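Long-range contacts in glutathione S-transferase (Sphingobium chungbukense, PDB 6M1T), which binds glutathione and, as a beta-class member of its family, probably transfers it to electrophilic compounds in detoxification: residues C10-P14 and N66-L70; R97-L101 and H145-S149; F109-F113 and W164-I170. All coordinates share one frame; numbering follows the deposited sequence. Where two conformers were deposited one is given.

From the N terminus, contact 1 comes first: it returns helix 66-75 to the start of helix 12-21, closing a loop that includes most strands of the thioredoxin-like domain. It is complete before contact 2 opens. Contacts 2 and 3 cross, their segments running 97-101, 109-113, 145-149, 164-170 along the chain. Contact 2 ties helix 89-108 to the loop ahead of helix 153-162, and contact 3 joins the loops that follow these two helices, with about 7 Å between the nearest atoms of the two contacts. Contact 1 touches both, through Pro67 on the backbone of Leu98 and through Trp164 on Cys10, so it meets the helical domain beside the bound glutathione.

Contact 1 (C10-P14 and N66-L70); sequences CSLAP and NPAIL. With GSH (glutathione), chain C.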
# COMPACT_ATOMS: atom_id res chain seq x y z
N CYS A 10 6.76 -10.79 -6.27
CA CYS A 10 6.21 -10.49 -4.92
C CYS A 10 5.11 -11.51 -4.58
O CYS A 10 4.77 -11.65 -3.35
CB CYS A 10 5.72 -9.06 -4.83
SG CYS A 10 4.45 -8.82 -6.08
N SER A 11 4.62 -12.29 -5.56
CA SER A 11 3.71 -13.45 -5.34
C SER A 11 4.32 -14.56 -4.45
O SER A 11 3.52 -15.37 -3.87
CB SER A 11 3.20 -14.03 -6.65
OG SER A 11 4.24 -14.26 -7.56
N LEU A 12 5.65 -14.63 -4.35
CA LEU A 12 6.29 -15.58 -3.40
C LEU A 12 5.75 -15.36 -1.99
O LEU A 12 5.65 -16.31 -1.23
CB LEU A 12 7.81 -15.44 -3.51
CG LEU A 12 8.66 -16.33 -2.62
CD1 LEU A 12 8.42 -17.82 -2.87
CD2 LEU A 12 10.11 -15.99 -2.85
N ALA A 13 5.36 -14.12 -1.62
CA ALA A 13 4.96 -13.82 -0.24
C ALA A 13 3.70 -14.60 0.15
O ALA A 13 3.74 -15.41 1.11
CB ALA A 13 4.82 -12.34 -0.01
N PRO A 14 2.59 -14.47 -0.60
CA PRO A 14 1.42 -15.29 -0.31
C PRO A 14 1.68 -16.79 -0.52
O PRO A 14 1.04 -17.60 0.18
CB PRO A 14 0.29 -14.70 -1.19
CG PRO A 14 1.02 -13.91 -2.22
CD PRO A 14 2.32 -13.42 -1.59
N ASN A 66 -1.13 -7.62 -2.48
CA ASN A 66 -0.43 -8.39 -1.42
C ASN A 66 -1.00 -8.09 -0.05
O ASN A 66 -1.32 -9.02 0.70
CB ASN A 66 1.08 -8.19 -1.52
CG ASN A 66 1.74 -9.44 -2.04
OD1 ASN A 66 1.27 -10.54 -1.75
ND2 ASN A 66 2.76 -9.30 -2.84
N PRO A 67 -1.13 -6.81 0.35
CA PRO A 67 -1.64 -6.51 1.69
C PRO A 67 -2.99 -7.16 2.02
O PRO A 67 -3.16 -7.73 3.15
CB PRO A 67 -1.69 -4.97 1.67
CG PRO A 67 -0.59 -4.57 0.74
CD PRO A 67 -0.66 -5.60 -0.37
N ALA A 68 -3.94 -7.15 1.08
CA ALA A 68 -5.26 -7.79 1.26
C ALA A 68 -5.13 -9.32 1.24
O ALA A 68 -5.74 -9.99 2.07
CB ALA A 68 -6.21 -7.30 0.20
N ILE A 69 -4.36 -9.87 0.30
CA ILE A 69 -4.19 -11.33 0.12
C ILE A 69 -3.56 -11.90 1.37
O ILE A 69 -4.05 -12.90 1.85
CB ILE A 69 -3.39 -11.64 -1.16
CG1 ILE A 69 -4.24 -11.26 -2.38
CG2 ILE A 69 -2.96 -13.10 -1.20
CD1 ILE A 69 -3.52 -11.25 -3.70
N LEU A 70 -2.49 -11.27 1.83
CA LEU A 70 -1.69 -11.76 2.97
C LEU A 70 -2.56 -11.75 4.23
O LEU A 70 -2.56 -12.76 4.96
CB LEU A 70 -0.44 -10.90 3.09
CG LEU A 70 0.66 -11.19 2.05
CD1 LEU A 70 1.73 -10.12 2.14
CD2 LEU A 70 1.24 -12.58 2.24
N1 GSH C . 0.43 -3.38 -5.73
CA1 GSH C . 0.49 -4.78 -6.18
C1 GSH C . 0.49 -5.72 -4.97
O11 GSH C . 0.91 -5.24 -3.90
O12 GSH C . 0.06 -6.91 -5.16
CB1 GSH C . 1.77 -4.95 -7.01
CG1 GSH C . 1.83 -6.22 -7.82
CD1 GSH C . 3.03 -6.17 -8.76
OE1 GSH C . 3.57 -5.12 -9.11
N2 GSH C . 3.42 -7.35 -9.24
CA2 GSH C . 4.48 -7.56 -10.20
C2 GSH C . 3.93 -7.85 -11.59
O2 GSH C . 3.04 -8.68 -11.73
CB2 GSH C . 5.42 -8.68 -9.76
SG2 GSH C . 6.49 -8.23 -8.36
N3 GSH C . 4.41 -7.11 -12.57
CA3 GSH C . 4.01 -7.29 -13.95
C3 GSH C . 3.51 -5.99 -14.59
O31 GSH C . 3.29 -5.02 -13.85
O32 GSH C . 3.32 -6.01 -15.83
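Asn66 and Pro14 meet at about a right angle in the thioredoxin-like domain, where the first turn of helix 66-75 faces the loop and helix start that carry Cys10. The two ends of the Asn66 amide point to different partners. ND2 donates to Cys10 O at 3.1 Å, N-H...O angle 154°, but stands above the carbonyl plane, 74° out of it. Ala13 N reaches the same oxygen from the opposite face, so two donors grip it. OD1 is buried without a hydrogen-bond partner and lies against the proline ring, 3.1 Å from Pro14 CD. With Ile69 CG1 beside the backbone N (chi1 -69°), the CG2 branch falls anti to that N and meets Pro14 CB at 3.6 Å. Leu70 brings CD2 against the Ala13-Pro14 link, 3.7 Å from Pro14 N and also close to Ala13 CB. Cys10, Asn66 and Pro67 line the glutathione site; Lys51, Val52 and Glu65 of this chain and Glu104 of the second subunit also hydrogen-bond the peptide. The 3.1 Å between Cys10 SG and glutathione SG2, too long for a disulfide, is of doubtful nature. Asn66 N donates to glutathione O12 at 3.0 Å and more weakly to O11.

Contact 2 (R97-L101 and H145-S149); sequences RLSFL and HYAGS
Arg97 lays its aliphatic chain over one face of the Tyr146 ring, the two side chains crossing at about a right angle. Starting at the backbone, Arg97 CB sits 3.7 Å from Tyr146 CE2. CG follows over the ring, 4.2 Å from its centroid and 26° off the normal, a CH-pi contact, and also passes Ala147 CB. Bends at chi2 (-46°) and chi3 (81°) keep the chain close to the ring, bringing CD to 3.5 Å from Tyr146 CZ. At the tip, the guanidinium is inclined to the phenol and has Phe100 CB over one face. Its NH2 is 3.6 Å from Tyr146 OH without a hydrogen bond. That hydroxyl is buried with no polar partner and rests 3.3 Å from Phe100 CD2. Leu101 slides past the ring in the opposite direction, CD1 to Tyr146 CE2 at 3.8 Å. In the all-helical domain of the GST fold, Tyr146 thereby fastens its loop to helix 89-108, touches Leu136 and Glu139 of helix 119-139 and Leu158 of helix 153-162, and hydrogen-bonds through its backbone N to Asp155 in the first turn of that last helix. Arg97 also packs on Thr64, in strand 62-64 of the second subunit, so the contact borders the dimer interface.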
# COMPACT_ATOMS: atom_id res chain seq x y z
N ARG A 97 2.79 -1.69 8.19
CA ARG A 97 4.01 -2.29 7.63
C ARG A 97 3.69 -2.84 6.22
O ARG A 97 4.56 -2.70 5.34
CB ARG A 97 4.64 -3.31 8.59
CG ARG A 97 5.39 -2.72 9.79
CD ARG A 97 6.36 -1.57 9.53
NE ARG A 97 5.64 -0.30 9.41
CZ ARG A 97 6.07 0.83 8.83
NH1 ARG A 97 5.26 1.86 8.79
NH2 ARG A 97 7.28 0.96 8.31
N LEU A 98 2.54 -3.49 6.01
CA LEU A 98 2.24 -4.05 4.66
C LEU A 98 2.10 -2.91 3.65
O LEU A 98 2.58 -3.10 2.49
CB LEU A 98 0.99 -4.93 4.71
CG LEU A 98 1.08 -6.16 5.65
CD1 LEU A 98 -0.25 -6.87 5.66
CD2 LEU A 98 2.22 -7.10 5.22
N SER A 99 1.49 -1.78 4.04
CA SER A 99 1.29 -0.60 3.14
C SER A 99 2.66 0.01 2.83
O SER A 99 2.92 0.35 1.66
CB SER A 99 0.25 0.45 3.65
OG SER A 99 0.66 1.53 2.80
N PHE A 100 3.58 0.09 3.81
CA PHE A 100 4.92 0.62 3.56
C PHE A 100 5.68 -0.28 2.56
O PHE A 100 6.36 0.22 1.63
CB PHE A 100 5.73 0.73 4.86
CG PHE A 100 7.15 1.06 4.59
CD1 PHE A 100 7.57 2.37 4.42
CD2 PHE A 100 8.09 0.04 4.57
CE1 PHE A 100 8.91 2.66 4.19
CE2 PHE A 100 9.43 0.34 4.33
CZ PHE A 100 9.84 1.64 4.16
N LEU A 101 5.60 -1.60 2.75
CA LEU A 101 6.33 -2.54 1.86
C LEU A 101 5.80 -2.43 0.41
O LEU A 101 6.62 -2.38 -0.48
CB LEU A 101 6.17 -3.94 2.43
CG LEU A 101 6.93 -4.18 3.74
CD1 LEU A 101 6.63 -5.57 4.29
CD2 LEU A 101 8.39 -3.99 3.54
N HIS A 145 11.34 -9.56 14.92
CA HIS A 145 10.21 -9.53 13.96
C HIS A 145 9.92 -8.09 13.51
O HIS A 145 10.02 -7.14 14.33
CB HIS A 145 8.98 -10.17 14.61
CG HIS A 145 9.27 -11.44 15.32
ND1 HIS A 145 9.42 -12.65 14.66
CD2 HIS A 145 9.42 -11.71 16.64
CE1 HIS A 145 9.65 -13.60 15.54
NE2 HIS A 145 9.65 -13.06 16.75
N TYR A 146 9.51 -7.93 12.25
CA TYR A 146 9.27 -6.62 11.61
C TYR A 146 8.02 -5.95 12.21
O TYR A 146 8.03 -4.73 12.33
CB TYR A 146 9.22 -6.82 10.09
CG TYR A 146 9.13 -5.54 9.30
CD1 TYR A 146 10.02 -4.49 9.52
CD2 TYR A 146 8.19 -5.41 8.30
CE1 TYR A 146 9.91 -3.30 8.82
CE2 TYR A 146 8.09 -4.24 7.57
CZ TYR A 146 8.95 -3.18 7.83
OH TYR A 146 8.83 -2.05 7.07
N ALA A 147 6.97 -6.71 12.55
CA ALA A 147 5.69 -6.20 13.13
C ALA A 147 5.29 -6.99 14.40
O ALA A 147 5.09 -8.24 14.33
CB ALA A 147 4.58 -6.27 12.09
N GLY A 148 5.16 -6.28 15.53
CA GLY A 148 4.68 -6.85 16.80
C GLY A 148 5.60 -7.93 17.34
O GLY A 148 6.84 -7.86 17.12
N SER A 149 5.02 -8.94 17.99
CA SER A 149 5.71 -9.88 18.90
C SER A 149 6.23 -11.12 18.16
O SER A 149 7.23 -11.70 18.64
CB SER A 149 4.78 -10.25 20.03
OG SER A 149 5.51 -10.51 21.20

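Contact 3 (F109-F113 and W164-I170); sequences FVPLF and WPAHVGI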
# COMPACT_ATOMS: atom_id res chain seq x y z
N PHE A 109 12.16 -0.26 -6.28
CA PHE A 109 12.90 -1.23 -7.14
C PHE A 109 12.53 -1.11 -8.62
O PHE A 109 13.27 -1.64 -9.51
CB PHE A 109 12.60 -2.66 -6.72
CG PHE A 109 13.29 -3.12 -5.47
CD1 PHE A 109 14.58 -3.67 -5.53
CD2 PHE A 109 12.66 -3.04 -4.25
CE1 PHE A 109 15.19 -4.07 -4.36
CE2 PHE A 109 13.29 -3.45 -3.08
CZ PHE A 109 14.57 -3.97 -3.15
N VAL A 110 11.40 -0.48 -8.94
CA VAL A 110 10.78 -0.66 -10.29
C VAL A 110 11.73 -0.21 -11.41
O VAL A 110 11.90 -0.97 -12.36
CB VAL A 110 9.37 -0.03 -10.34
CG1 VAL A 110 8.84 0.07 -11.76
CG2 VAL A 110 8.44 -0.83 -9.45
N PRO A 111 12.38 0.98 -11.37
CA PRO A 111 13.36 1.36 -12.39
C PRO A 111 14.54 0.37 -12.52
O PRO A 111 15.00 0.13 -13.63
CB PRO A 111 13.92 2.71 -11.92
CG PRO A 111 12.86 3.24 -10.96
CD PRO A 111 12.24 2.01 -10.34
N LEU A 112 14.99 -0.20 -11.40
CA LEU A 112 16.10 -1.18 -11.40
C LEU A 112 15.70 -2.45 -12.16
O LEU A 112 16.64 -3.11 -12.64
CB LEU A 112 16.51 -1.54 -9.97
CG LEU A 112 17.14 -0.44 -9.13
CD1 LEU A 112 17.42 -0.95 -7.73
CD2 LEU A 112 18.42 0.07 -9.76
N PHE A 113 14.41 -2.81 -12.22
CA PHE A 113 13.91 -4.03 -12.91
C PHE A 113 13.27 -3.68 -14.27
O PHE A 113 12.62 -4.56 -14.88
CB PHE A 113 12.91 -4.82 -12.04
CG PHE A 113 13.55 -5.64 -10.95
CD1 PHE A 113 14.14 -6.86 -11.23
CD2 PHE A 113 13.60 -5.17 -9.64
CE1 PHE A 113 14.71 -7.63 -10.22
CE2 PHE A 113 14.17 -5.93 -8.63
CZ PHE A 113 14.72 -7.16 -8.92
N TRP A 164 15.59 -9.31 -3.54
CA TRP A 164 15.71 -8.58 -4.83
C TRP A 164 17.01 -7.80 -5.02
O TRP A 164 17.54 -7.80 -6.12
CB TRP A 164 14.52 -7.64 -5.02
CG TRP A 164 13.24 -8.39 -5.20
CD1 TRP A 164 13.04 -9.71 -5.42
CD2 TRP A 164 11.94 -7.78 -5.17
NE1 TRP A 164 11.69 -9.97 -5.55
CE2 TRP A 164 11.00 -8.80 -5.36
CE3 TRP A 164 11.53 -6.47 -4.96
CZ2 TRP A 164 9.63 -8.54 -5.38
CZ3 TRP A 164 10.18 -6.22 -4.93
CH2 TRP A 164 9.24 -7.24 -5.15
N PRO A 165 17.55 -7.09 -4.01
CA PRO A 165 18.75 -6.27 -4.22
C PRO A 165 19.89 -7.06 -4.87
O PRO A 165 20.59 -6.49 -5.71
CB PRO A 165 19.10 -5.82 -2.80
CG PRO A 165 17.80 -5.82 -2.07
CD PRO A 165 17.01 -6.97 -2.66
N ALA A 166 20.05 -8.35 -4.54
CA ALA A 166 21.20 -9.14 -5.05
C ALA A 166 21.11 -9.27 -6.57
O ALA A 166 22.14 -9.46 -7.20
CB ALA A 166 21.32 -10.48 -4.37
N HIS A 167 19.91 -9.12 -7.15
CA HIS A 167 19.70 -9.25 -8.61
C HIS A 167 19.82 -7.92 -9.33
O HIS A 167 19.77 -7.96 -10.54
CB HIS A 167 18.33 -9.87 -8.91
CG HIS A 167 18.23 -11.23 -8.36
ND1 HIS A 167 18.50 -12.33 -9.12
CD2 HIS A 167 17.90 -11.68 -7.13
CE1 HIS A 167 18.37 -13.41 -8.39
NE2 HIS A 167 18.00 -13.03 -7.15
N VAL A 168 19.95 -6.80 -8.61
CA VAL A 168 20.08 -5.46 -9.24
C VAL A 168 21.30 -4.76 -8.66
O VAL A 168 21.25 -3.55 -8.47
CB VAL A 168 18.79 -4.63 -9.09
CG1 VAL A 168 17.68 -5.25 -9.91
CG2 VAL A 168 18.39 -4.48 -7.62
N GLY A 169 22.36 -5.52 -8.38
CA GLY A 169 23.73 -5.01 -8.19
C GLY A 169 23.95 -4.37 -6.83
O GLY A 169 24.82 -3.53 -6.75
N ILE A 170 23.22 -4.78 -5.80
CA ILE A 170 23.31 -4.19 -4.44
C ILE A 170 23.88 -5.27 -3.51
O ILE A 170 23.30 -6.36 -3.45
CB ILE A 170 21.94 -3.66 -3.98
CG1 ILE A 170 21.50 -2.46 -4.81
CG2 ILE A 170 21.91 -3.36 -2.49
CD1 ILE A 170 20.11 -1.93 -4.46
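Phe109, Phe113 and Trp164 form an aromatic cluster of two T-shaped (edge-to-face) pairs in the helical C-terminal domain. Trp164 presents the edge of its six-membered ring to a face of Phe109, planes at 87°, with CE3 3.7 Å from Phe109 CD2. Pro165 CG lies in plane at the edge of Phe109. Phe113 directs its edge at a face of Trp164, planes at 74° and its centroid 5.6 Å from that of the five-membered ring. One face of Phe113 is covered by Val168 CG1, almost centred, 3.7 Å from the ring centroid. A Val168 chi1 of -68° sets CG1 there, beside the backbone N, and leaves CG2 between N and the carbonyl carbon, 3.7 Å from Leu112 CD1, so the valine wedges between Leu112 and Phe113. An alanine in place of Phe109 would remove the ring face and is likely to leave the Trp164 edge without its aromatic mate and a gap beside Pro165. Trp164 reaches on to the glutathione site, touching Cys10 and meeting His106 edge-to-face, with NE1 bonded to Gly8 O. Behind Val168 the turn is held by Pro165 O, which accepts from Val168 N at 3.0 Å and from Ile170 N at 3.1 Å.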